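PDB 5V9X: ATP-dependent DNA helicase from Mycobacterium smegmatis, which couples ATP hydrolysis to 3'-to-5' movement along single-stranded DNA and unwinds RNA:DNA duplexes. Local coordinates for residues 401-413 and 441-453. Numbering follows the deposited sequence.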
# COMPACT_ATOMS: atom_id res chain seq x y z
N GLU A 401 -6.61 13.62 7.27
CA GLU A 401 -7.56 12.72 6.61
C GLU A 401 -7.38 11.30 7.13
O GLU A 401 -6.30 10.95 7.63
CB GLU A 401 -7.41 12.77 5.08
CG GLU A 401 -8.52 12.07 4.31
CD GLU A 401 -8.40 12.25 2.81
OE1 GLU A 401 -7.26 12.31 2.30
OE2 GLU A 401 -9.45 12.35 2.13
N ALA A 402 -8.42 10.48 7.03
CA ALA A 402 -8.29 9.08 7.43
C ALA A 402 -7.19 8.41 6.62
O ALA A 402 -7.06 8.67 5.42
CB ALA A 402 -9.62 8.35 7.25
N PRO A 403 -6.38 7.55 7.23
CA PRO A 403 -5.29 6.89 6.50
C PRO A 403 -5.83 5.82 5.57
O PRO A 403 -6.99 5.41 5.70
CB PRO A 403 -4.44 6.29 7.62
CG PRO A 403 -5.38 6.09 8.75
CD PRO A 403 -6.38 7.20 8.66
N PRO A 404 -5.03 5.36 4.61
CA PRO A 404 -5.55 4.41 3.61
C PRO A 404 -6.02 3.08 4.18
O PRO A 404 -6.81 2.39 3.53
CB PRO A 404 -4.37 4.22 2.65
CG PRO A 404 -3.17 4.61 3.44
CD PRO A 404 -3.63 5.72 4.33
N SER A 405 -5.55 2.69 5.37
CA SER A 405 -6.02 1.47 6.01
C SER A 405 -5.73 1.57 7.50
O SER A 405 -5.04 2.49 7.96
CB SER A 405 -5.37 0.23 5.40
OG SER A 405 -3.96 0.27 5.54
N VAL A 406 -6.27 0.61 8.25
CA VAL A 406 -6.02 0.57 9.69
C VAL A 406 -4.57 0.20 9.97
O VAL A 406 -3.93 0.77 10.87
CB VAL A 406 -6.99 -0.42 10.37
CG1 VAL A 406 -6.64 -0.60 11.84
CG2 VAL A 406 -8.42 0.08 10.22
N ALA A 407 -4.02 -0.74 9.19
CA ALA A 407 -2.63 -1.14 9.39
C ALA A 407 -1.68 0.04 9.21
O ALA A 407 -0.75 0.22 10.00
CB ALA A 407 -2.27 -2.28 8.43
N SER A 408 -1.90 0.85 8.18
CA SER A 408 -1.02 2.00 7.95
C SER A 408 -1.13 3.00 9.09
O SER A 408 -0.12 3.55 9.54
CB SER A 408 -1.34 2.66 6.61
OG SER A 408 -2.55 3.39 6.67
N GLY A 409 -2.35 3.25 9.58
CA GLY A 409 -2.51 4.13 10.73
C GLY A 409 -1.73 3.65 11.94
O GLY A 409 -1.19 4.46 12.70
N LEU A 410 -1.67 2.33 12.14
CA LEU A 410 -0.86 1.78 13.22
C LEU A 410 0.63 1.92 12.92
O LEU A 410 1.43 2.09 13.85
CB LEU A 410 -1.21 0.31 13.44
CG LEU A 410 -2.53 0.02 14.16
CD1 LEU A 410 -2.87 -1.46 14.06
CD2 LEU A 410 -2.45 0.45 15.61
N GLN A 411 1.02 1.83 11.65
CA GLN A 411 2.42 2.00 11.30
C GLN A 411 2.84 3.46 11.36
O GLN A 411 3.93 3.77 11.85
CB GLN A 411 2.68 1.42 9.90
CG GLN A 411 2.58 -0.10 9.83
CD GLN A 411 3.77 -0.79 10.48
OE1 GLN A 411 4.67 -0.15 11.02
NE2 GLN A 411 3.78 -2.12 10.42
N ARG A 412 1.99 4.37 10.89
CA ARG A 412 2.32 5.79 10.88
C ARG A 412 2.43 6.33 12.30
O ARG A 412 3.45 6.92 12.68
CB ARG A 412 1.28 6.57 10.07
CG ARG A 412 1.37 6.32 8.57
CD ARG A 412 0.39 7.17 7.79
NE ARG A 412 0.36 6.80 6.38
CZ ARG A 412 -0.38 7.40 5.46
NH1 ARG A 412 -1.15 8.43 5.79
NH2 ARG A 412 -0.35 6.98 4.20
N VAL A 413 1.39 6.14 13.11
CA VAL A 413 1.42 6.61 14.49
C VAL A 413 2.56 5.95 15.26
O VAL A 413 3.11 6.54 16.20
CB VAL A 413 0.06 6.37 15.17
CG1 VAL A 413 0.11 6.72 16.66
CG2 VAL A 413 -1.03 7.18 14.48
N VAL A 441 -13.77 5.41 12.89
CA VAL A 441 -13.67 3.96 12.73
C VAL A 441 -12.21 3.53 12.70
O VAL A 441 -11.84 2.50 13.28
CB VAL A 441 -14.41 3.51 11.46
CG1 VAL A 441 -14.20 2.03 11.21
CG2 VAL A 441 -15.90 3.83 11.57
N THR A 442 -11.35 4.32 12.06
CA THR A 442 -9.93 3.99 12.00
C THR A 442 -9.32 3.96 13.40
O THR A 442 -8.63 3.01 13.77
CB THR A 442 -9.19 4.97 11.11
OG1 THR A 442 -9.73 4.90 9.78
CG2 THR A 442 -7.71 4.64 11.06
N VAL A 443 -9.57 5.01 14.20
CA VAL A 443 -9.11 5.02 15.58
C VAL A 443 -9.67 3.83 16.35
O VAL A 443 -8.98 3.19 17.14
CB VAL A 443 -9.48 6.36 16.25
CG1 VAL A 443 -9.30 6.27 17.76
CG2 VAL A 443 -8.64 7.49 15.68
N GLN A 444 -10.95 3.52 16.11
CA GLN A 444 -11.58 2.39 16.78
C GLN A 444 -10.86 1.08 16.47
O GLN A 444 -10.52 0.32 17.38
CB GLN A 444 -13.05 2.32 16.37
CG GLN A 444 -13.81 1.13 16.93
CD GLN A 444 -15.23 1.06 16.41
OE1 GLN A 444 -16.13 1.70 16.95
NE2 GLN A 444 -15.43 0.29 15.35
N ARG A 445 -10.63 0.81 15.18
CA ARG A 445 -9.97 -0.43 14.79
C ARG A 445 -8.52 -0.47 15.25
O ARG A 445 -8.00 -1.55 15.56
CB ARG A 445 -10.06 -0.62 13.28
CG ARG A 445 -11.47 -0.54 12.71
CD ARG A 445 -12.16 -1.90 12.67
NE ARG A 445 -11.74 -2.69 11.51
CZ ARG A 445 -12.16 -3.92 11.25
NH1 ARG A 445 -13.02 -4.52 12.08
NH2 ARG A 445 -11.73 -4.57 10.18
N MET A 446 -7.85 0.68 15.29
CA MET A 446 -6.45 0.72 15.74
C MET A 446 -6.33 0.33 17.20
O MET A 446 -5.39 -0.38 17.58
CB MET A 446 -5.86 2.12 15.52
CG MET A 446 -5.62 2.50 14.08
SD MET A 446 -5.32 4.28 13.93
CE MET A 446 -3.76 4.43 14.78
N GLN A 447 -7.26 0.78 18.04
CA GLN A 447 -7.20 0.46 19.46
C GLN A 447 -7.44 -1.02 19.71
O GLN A 447 -6.89 -1.58 20.67
CB GLN A 447 -8.22 1.31 20.23
CG GLN A 447 -7.94 2.80 20.17
CD GLN A 447 -9.04 3.64 20.79
OE1 GLN A 447 -10.15 3.16 21.01
NE2 GLN A 447 -8.74 4.90 21.08
N THR A 448 -8.24 -1.68 18.87
CA THR A 448 -8.49 -3.11 18.99
C THR A 448 -7.62 -3.95 18.05
O THR A 448 -7.69 -5.18 18.09
CB THR A 448 -9.97 -3.42 18.73
OG1 THR A 448 -10.31 -3.05 17.39
CG2 THR A 448 -10.85 -2.65 19.70
N GLY A 449 -6.81 -3.31 17.20
CA GLY A 449 -5.93 -4.05 16.32
C GLY A 449 -6.63 -4.80 15.20
O GLY A 449 -6.12 -5.83 14.75
N ASP A 450 -7.79 -4.31 14.75
CA ASP A 450 -8.56 -4.97 13.70
C ASP A 450 -8.06 -4.48 12.34
O ASP A 450 -8.61 -3.55 11.74
CB ASP A 450 -10.05 -4.71 13.88
CG ASP A 450 -10.67 -5.57 14.97
OD1 ASP A 450 -10.52 -6.81 14.90
OD2 ASP A 450 -11.28 -5.01 15.89
N ILE A 451 -7.00 -5.12 11.85
CA ILE A 451 -6.43 -4.77 10.56
C ILE A 451 -7.02 -5.66 9.48
O ILE A 451 -7.80 -6.57 9.76
CB ILE A 451 -4.89 -4.86 10.58
CG1 ILE A 451 -4.44 -6.27 10.94
CG2 ILE A 451 -4.31 -3.84 11.55
CD1 ILE A 451 -2.94 -6.45 10.91
N GLU A 452 -6.63 -5.41 8.23
CA GLU A 452 -7.20 -6.11 7.09
C GLU A 452 -6.53 -7.46 6.90
O GLU A 452 -5.36 -7.66 7.23
CB GLU A 452 -7.04 -5.27 5.82
CG GLU A 452 -7.23 -3.77 6.02
CD GLU A 452 -5.98 -3.07 6.53
OE1 GLU A 452 -4.87 -3.40 6.05
OE2 GLU A 452 -6.10 -2.21 7.43
N THR A 453 -7.30 -8.41 6.35
CA THR A 453 -6.75 -9.71 5.99
C THR A 453 -6.10 -9.62 4.62
O THR A 453 -6.72 -9.18 3.65
CB THR A 453 -7.85 -10.77 5.99
OG1 THR A 453 -8.16 -11.15 7.34
CG2 THR A 453 -7.41 -12.01 5.22
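Helices 406-413 and 441-448, which meet through Val406, Leu410 and Met446, cross at -74° with their axes 9.2 Å apart, and the chain after the second helix brings Ile451 alongside Ala407. Met446 is the knob of this packing, set among Val406, Gly409, Leu410 and Val413. A bend at chi3 (67°) carries its CE over the backbone of Gly409 and to Val413 CG2, 3.9 Å away. Leu410 slides past Met446 in the opposite direction; its CD2 lies 3.8 Å from Met446 CB, while CD1 lies against Ile451 CG2. Val406 crosses Arg445 at about a right angle, CG2 being 3.5 Å from Arg445 CB, and Pro403 CG meets Thr442 CG2 tip to tip. A Schellman motif with Gly449 as C-prime residue ends helix 441-448 and redirects the chain. Glu452, bent at chi2 (83°), then brings its carboxylate to the start of helix 406-413: OE2 accepts from Ala407 N at 3.1 Å through its syn lone pair, and weakly from Val406 N at 2.9 Å. The amides of this helix end would probably stabilise the negative charge. Ser405, the N-cap, accepts weakly from Ser408 N. Pro404 packs on a guanine base of the bound DNA. Here the helix following strand 394-400 of the second RecA-like helicase domain, whose last residues begin motif VI, here QRVGRAGH, packs against the helix that follows strand 424-429.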